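PDB 4RGI: uncharacterized protein from Yersinia pestis, which is of unknown function but adopts the KTSC-domain fold, a small alpha-beta sandwich of one antiparallel sheet and two helices. Local coordinates for residues G61-K64 and G65-C69; P42-A45 and H46-M50. All blocks are in the same frame, centred on the assembly; numbering follows the deposited sequence.

Contact 1 (G61-K64 and G65-C69); sequences GVIK and GKFLC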
ATOM      1  N   GLY A  61      11.085   0.693  -2.351  1.00 13.98           N
ATOM      2  CA  GLY A  61      11.745   1.850  -2.928  1.00 13.86           C
ATOM      3  C   GLY A  61      10.996   3.163  -2.819  1.00 18.83           C
ATOM      4  O   GLY A  61      11.611   4.243  -2.825  1.00 17.56           O
ATOM      5  N   VAL A  62       9.670   3.090  -2.714  1.00 10.62           N
ATOM      6  CA  VAL A  62       8.853   4.288  -2.834  1.00 10.56           C
ATOM      7  C   VAL A  62       8.004   4.586  -1.605  1.00 12.04           C
ATOM      8  O   VAL A  62       7.746   5.748  -1.295  1.00 13.09           O
ATOM      9  CB  VAL A  62       7.938   4.178  -4.065  1.00 10.27           C
ATOM     10  CG1 VAL A  62       7.117   5.431  -4.257  1.00 15.79           C
ATOM     11  CG2 VAL A  62       8.778   3.894  -5.297  1.00 15.50           C
ATOM     12  N   ILE A  63       7.568   3.540  -0.910  1.00  9.27           N
ATOM     13  CA  ILE A  63       6.603   3.731   0.174  1.00  9.01           C
ATOM     14  C   ILE A  63       7.251   3.601   1.551  1.00 10.79           C
ATOM     15  O   ILE A  63       7.069   4.459   2.415  1.00 11.27           O
ATOM     16  CB  ILE A  63       5.433   2.715   0.085  1.00  8.64           C
ATOM     17  CG1 ILE A  63       4.757   2.762  -1.287  1.00  8.21           C
ATOM     18  CG2 ILE A  63       4.421   2.959   1.214  1.00  9.00           C
ATOM     19  CD1 ILE A  63       4.167   4.108  -1.603  1.00 15.46           C
ATOM     20  N   LYS A  64       8.011   2.528   1.743  1.00 10.27           N
ATOM     21  CA  LYS A  64       8.514   2.168   3.064  1.00 10.36           C
ATOM     22  C   LYS A  64       9.330   3.304   3.646  1.00 10.98           C
ATOM     23  O   LYS A  64      10.271   3.774   3.025  1.00 13.28           O
ATOM     24  CB  LYS A  64       9.366   0.884   2.990  1.00 10.93           C
ATOM     25  CG  LYS A  64       9.888   0.410   4.346  1.00 19.46           C
ATOM     26  CD  LYS A  64      11.103  -0.483   4.187  1.00 35.13           C
ATOM     27  CE  LYS A  64      10.691  -1.856   3.784  1.00 35.60           C
ATOM     28  NZ  LYS A  64      11.859  -2.781   3.667  1.00 32.00           N
ATOM     29  N   GLY A  65       8.922   3.783   4.813  1.00 13.74           N
ATOM     30  CA  GLY A  65       9.659   4.813   5.512  1.00 13.58           C
ATOM     31  C   GLY A  65       9.575   6.189   4.903  1.00 18.07           C
ATOM     32  O   GLY A  65      10.231   7.114   5.374  1.00 18.99           O
ATOM     33  N   LYS A  66       8.778   6.333   3.851  1.00 11.22           N
ATOM     34  CA  LYS A  66       8.648   7.619   3.180  1.00 12.74           C
ATOM     35  C   LYS A  66       7.311   8.291   3.480  1.00 18.31           C
ATOM     36  O   LYS A  66       7.100   9.456   3.153  1.00 17.52           O
ATOM     37  CB  LYS A  66       8.835   7.449   1.674  1.00 11.98           C
ATOM     38  CG  LYS A  66      10.241   6.946   1.350  1.00 19.98           C
ATOM     39  CD  LYS A  66      10.781   7.496   0.067  1.00 27.19           C
ATOM     40  CE  LYS A  66      12.288   7.279   0.006  1.00 27.68           C
ATOM     41  NZ  LYS A  66      12.619   5.842   0.118  1.00 29.91           N
ATOM     42  N   PHE A  67       6.399   7.541   4.089  1.00 11.81           N
ATOM     43  CA  PHE A  67       5.125   8.085   4.542  1.00 10.60           C
ATOM     44  C   PHE A  67       4.841   7.576   5.943  1.00 20.37           C
ATOM     45  O   PHE A  67       5.200   6.444   6.281  1.00 14.17           O
ATOM     46  CB  PHE A  67       3.975   7.690   3.602  1.00 10.94           C
ATOM     47  CG  PHE A  67       4.187   8.108   2.192  1.00 10.25           C
ATOM     48  CD1 PHE A  67       3.751   9.354   1.756  1.00 10.60           C
ATOM     49  CD2 PHE A  67       4.831   7.267   1.292  1.00 11.21           C
ATOM     50  CE1 PHE A  67       3.961   9.746   0.448  1.00 10.71           C
ATOM     51  CE2 PHE A  67       5.044   7.653  -0.002  1.00 17.92           C
ATOM     52  CZ  PHE A  67       4.611   8.895  -0.430  1.00 14.40           C
ATOM     53  N   LEU A  68       4.207   8.408   6.760  1.00 11.80           N
ATOM     54  CA  LEU A  68       3.813   7.988   8.102  1.00 13.49           C
ATOM     55  C   LEU A  68       2.886   6.789   8.018  1.00 13.28           C
ATOM     56  O   LEU A  68       1.948   6.780   7.216  1.00 14.38           O
ATOM     57  CB  LEU A  68       3.125   9.135   8.837  1.00 16.47           C
ATOM     58  CG  LEU A  68       2.976   9.124  10.356  1.00 26.44           C
ATOM     59  CD1 LEU A  68       2.708  10.543  10.792  1.00 23.33           C
ATOM     60  CD2 LEU A  68       1.839   8.232  10.813  1.00 32.59           C
ATOM     61  N   CYS A  69       3.131   5.793   8.861  1.00 11.96           N
ATOM     62  CA  CYS A  69       2.259   4.631   8.846  1.00 13.47           C
ATOM     63  C   CYS A  69       1.808   4.193  10.218  1.00 13.74           C
ATOM     64  O   CYS A  69       2.430   4.511  11.241  1.00 17.90           O
ATOM     65  CB  CYS A  69       2.927   3.467   8.124  1.00 16.99           C
ATOM     66  SG  CYS A  69       4.156   2.580   9.050  1.00 21.19           S
TER
HETATM   67  O   HOH W   1      11.183   3.681   0.451  1.00 18.67           O

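Contact 2 (P42-A45 and H46-M50); sequences PERA and HQNFM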
ATOM      1  N   PRO A  42       0.076  10.320  -2.414  1.00 11.68           N
ATOM      2  CA  PRO A  42      -0.562  10.872  -3.605  1.00 15.47           C
ATOM      3  C   PRO A  42      -1.125   9.791  -4.513  1.00 14.90           C
ATOM      4  O   PRO A  42      -0.617   8.678  -4.553  1.00 15.10           O
ATOM      5  CB  PRO A  42       0.576  11.623  -4.299  1.00 14.85           C
ATOM      6  CG  PRO A  42       1.798  10.957  -3.848  1.00 17.41           C
ATOM      7  CD  PRO A  42       1.532  10.515  -2.436  1.00 10.27           C
ATOM      8  N   GLU A  43      -2.177  10.127  -5.245  1.00 14.73           N
ATOM      9  CA  GLU A  43      -2.840   9.135  -6.078  1.00 19.47           C
ATOM     10  C   GLU A  43      -1.896   8.550  -7.129  1.00 15.80           C
ATOM     11  O   GLU A  43      -1.972   7.364  -7.431  1.00 16.27           O
ATOM     12  CB  GLU A  43      -4.076   9.749  -6.742  1.00 27.10           C
ATOM     13  CG  GLU A  43      -4.869   8.766  -7.589  1.00 35.79           C
ATOM     14  CD  GLU A  43      -6.158   9.360  -8.129  1.00 55.48           C
ATOM     15  OE1 GLU A  43      -6.512  10.488  -7.724  1.00 64.53           O
ATOM     16  OE2 GLU A  43      -6.818   8.697  -8.959  1.00 61.99           O
ATOM     17  N   ARG A  44      -0.987   9.365  -7.667  1.00 16.09           N
ATOM     18  CA  ARG A  44      -0.047   8.864  -8.657  1.00 14.35           C
ATOM     19  C   ARG A  44       0.807   7.730  -8.101  1.00 13.76           C
ATOM     20  O   ARG A  44       1.128   6.794  -8.817  1.00 13.54           O
ATOM     21  CB  ARG A  44       0.843   9.992  -9.167  1.00 21.96           C
ATOM     22  CG  ARG A  44       1.868   9.569 -10.225  1.00 17.43           C
ATOM     23  CD  ARG A  44       1.206   8.896 -11.433  1.00 19.54           C
ATOM     24  NE  ARG A  44       2.178   8.625 -12.487  1.00 18.36           N
ATOM     25  CZ  ARG A  44       1.902   7.934 -13.595  1.00 21.01           C
ATOM     26  NH1 ARG A  44       0.689   7.453 -13.798  1.00 16.73           N
ATOM     27  NH2 ARG A  44       2.841   7.735 -14.499  1.00 24.17           N
ATOM     28  N   ALA A  45       1.158   7.813  -6.816  1.00 14.01           N
ATOM     29  CA  ALA A  45       1.948   6.772  -6.162  1.00 12.80           C
ATOM     30  C   ALA A  45       1.183   5.479  -6.144  1.00 10.82           C
ATOM     31  O   ALA A  45       1.744   4.416  -6.364  1.00 11.77           O
ATOM     32  CB  ALA A  45       2.308   7.176  -4.737  1.00 10.82           C
ATOM     33  N   HIS A  46      -0.107   5.574  -5.857  1.00 11.52           N
ATOM     34  CA  HIS A  46      -0.911   4.380  -5.784  1.00 13.13           C
ATOM     35  C   HIS A  46      -1.023   3.745  -7.160  1.00 11.48           C
ATOM     36  O   HIS A  46      -0.915   2.544  -7.288  1.00 12.79           O
ATOM     37  CB  HIS A  46      -2.292   4.681  -5.231  1.00 10.10           C
ATOM     38  CG  HIS A  46      -3.239   3.541  -5.368  1.00 12.06           C
ATOM     39  ND1 HIS A  46      -4.368   3.601  -6.157  1.00 15.02           N
ATOM     40  CD2 HIS A  46      -3.216   2.292  -4.835  1.00 15.09           C
ATOM     41  CE1 HIS A  46      -5.005   2.443  -6.092  1.00 15.30           C
ATOM     42  NE2 HIS A  46      -4.324   1.628  -5.308  1.00 14.20           N
ATOM     43  N   GLN A  47      -1.237   4.559  -8.190  1.00 10.72           N
ATOM     44  CA  GLN A  47      -1.327   4.033  -9.546  1.00 11.31           C
ATOM     45  C   GLN A  47      -0.038   3.321  -9.948  1.00 10.89           C
ATOM     46  O   GLN A  47      -0.081   2.218 -10.469  1.00 14.86           O
ATOM     47  CB  GLN A  47      -1.643   5.155 -10.537  1.00 17.18           C
ATOM     48  CG  GLN A  47      -3.046   5.710 -10.428  1.00 17.48           C
ATOM     49  CD  GLN A  47      -3.226   6.878 -11.361  1.00 28.63           C
ATOM     50  OE1 GLN A  47      -2.245   7.449 -11.840  1.00 27.45           O
ATOM     51  NE2 GLN A  47      -4.472   7.234 -11.643  1.00 31.87           N
ATOM     52  N   ASN A  48       1.109   3.939  -9.690  1.00 10.48           N
ATOM     53  CA  ASN A  48       2.391   3.302  -9.990  1.00 10.28           C
ATOM     54  C   ASN A  48       2.637   2.013  -9.195  1.00 12.34           C
ATOM     55  O   ASN A  48       3.271   1.086  -9.687  1.00 10.81           O
ATOM     56  CB  ASN A  48       3.548   4.263  -9.732  1.00 12.45           C
ATOM     57  CG  ASN A  48       3.603   5.389 -10.739  1.00 15.76           C
ATOM     58  OD1 ASN A  48       2.977   5.330 -11.806  1.00 18.34           O
ATOM     59  ND2 ASN A  48       4.362   6.426 -10.407  1.00 14.82           N
ATOM     60  N   PHE A  49       2.161   1.986  -7.961  1.00 11.36           N
ATOM     61  CA  PHE A  49       2.220   0.800  -7.107  1.00  9.71           C
ATOM     62  C   PHE A  49       1.484  -0.342  -7.779  1.00  9.69           C
ATOM     63  O   PHE A  49       1.992  -1.455  -7.873  1.00 11.05           O
ATOM     64  CB  PHE A  49       1.582   1.102  -5.750  1.00  8.82           C
ATOM     65  CG  PHE A  49       1.993   0.169  -4.612  1.00  8.61           C
ATOM     66  CD1 PHE A  49       2.867  -0.890  -4.793  1.00  8.91           C
ATOM     67  CD2 PHE A  49       1.485   0.392  -3.343  1.00  9.57           C
ATOM     68  CE1 PHE A  49       3.228  -1.712  -3.715  1.00 10.04           C
ATOM     69  CE2 PHE A  49       1.834  -0.423  -2.254  1.00 11.52           C
ATOM     70  CZ  PHE A  49       2.704  -1.489  -2.449  1.00  8.62           C
HETATM   71  N   MSE A  50       0.283  -0.056  -8.264  1.00 10.10           N
HETATM   72  CA  MSE A  50      -0.554  -1.103  -8.847  1.00 11.54           C
HETATM   73  C   MSE A  50       0.014  -1.604 -10.170  1.00 13.83           C
HETATM   74  O   MSE A  50      -0.193  -2.761 -10.538  1.00 17.36           O
HETATM   75  CB  MSE A  50      -1.989  -0.606  -9.040  1.00 12.84           C
HETATM   76  CG  MSE A  50      -2.706  -0.268  -7.738  1.00 14.16           C
HETATM   77 SE   MSE A  50      -2.555  -1.631  -6.313  0.70 23.61          SE
HETATM   78  CE  MSE A  50      -3.693  -3.030  -7.037  1.00 21.86           C
TER

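Contact 1 (G61-K64 and G65-C69)
The ammonium of K66 folds back over the end of helix 55-63. Its NZ gives a hydrogen bond to a water at 2.6 Å, and that water donates to K64 O at 2.7 Å. A second, weak bond runs from K66 NZ to G61 O at 3.5 Å. The K66 chain bends at chi2 and again at chi4 (58°), and the second bend turns NZ back toward these acceptors. On the way the methylenes pass over the carbonyls of the final turn, with K66 CB 3.6 Å from V62 O. The backbone closes more firmly. K66 N donates to I63 O at 2.9 Å, with the donor above the carbonyl plane. The phenyl ring of F67 turns one edge toward this corner. Its CE2 lies 3.5 Å from V62 O, and I63 O also sits at the ring edge, near the ring plane. CE2 meets I63 CD1 at 4.0 Å as well, the two side chains crossing at a slant. This apolar touch lies on the inner side, where I63 packs on F58 and Y38 and F67 on V41. The K64 ammonium is used elsewhere, in a salt bridge with D60. K64 has phi/psi near -58°/122°. G65 follows with positive phi and a small psi. I63 to K66 is thus a type II beta turn, with glycine in its third position. The turn links helix 55-63 to the loop before strand 69-72.

Contact 2 (P42-A45 and H46-M50)
R44 and N48 lie one turn apart on helix 43-51, and the amide oxygen of N48 sits over one face of the R44 guanidinium. N48 OD1 is 3.3 Å from R44 CZ, above the centre of the group. The two planes are turned 68° against each other, so the amide is far from stacked flat on the guanidinium. Q47 comes from another direction. Its OE1 lies in the guanidinium plane, at the edge, 3.5 Å from R44 NH1, with the amide plane almost upright to it. Two amide oxygens thus face the positive group, one over the face and one at the edge, and both probably attract it electrostatically. R44 gets there with CG anti to its own backbone N and a bend at chi2 (56°), which carries the guanidinium alongside the next turn. E43 and Q47 approach more loosely, with E43 OE2 3.9 Å from Q47 NE2. The backbone behind these side chains is regular helix. Q47 N donates to E43 O at 3.0 Å, N48 N to R44 O at 3.0 Å and F49 N to A45 O at 2.9 Å. P42 is the N-cap residue, and its O takes a weak bond from H46 N. E43 N binds a glycerol, probably from the crystallisation liquor. The other side of the helix faces the protein. There the H46 ring stacks with Y19 of strand 14-20, while F49 reaches I14, I17, L26 and I28 of strands 14-20 and 25-30 and meets F58 of helix 55-63.

In the fold
From the N terminus, strands 7-8, 14-20, 25-30 and 34-39 build most of an antiparallel sheet. Contact 2 comes next and takes in nearly all of helix 43-51, from the N-cap P42 to M50. Helix 55-63 follows, and contact 1 lies at its end, where the turn leads to strand 69-72. That strand pairs with 34-39 and completes the sheet. The two contacts are in series: neither nests in the other nor crosses it, and their centres are about 13 Å apart. They touch where F67 CE1 packs on P42 CD at 3.8 Å. This touch ties the start of helix 43-51 to the loop between helix 55-63 and strand 69-72.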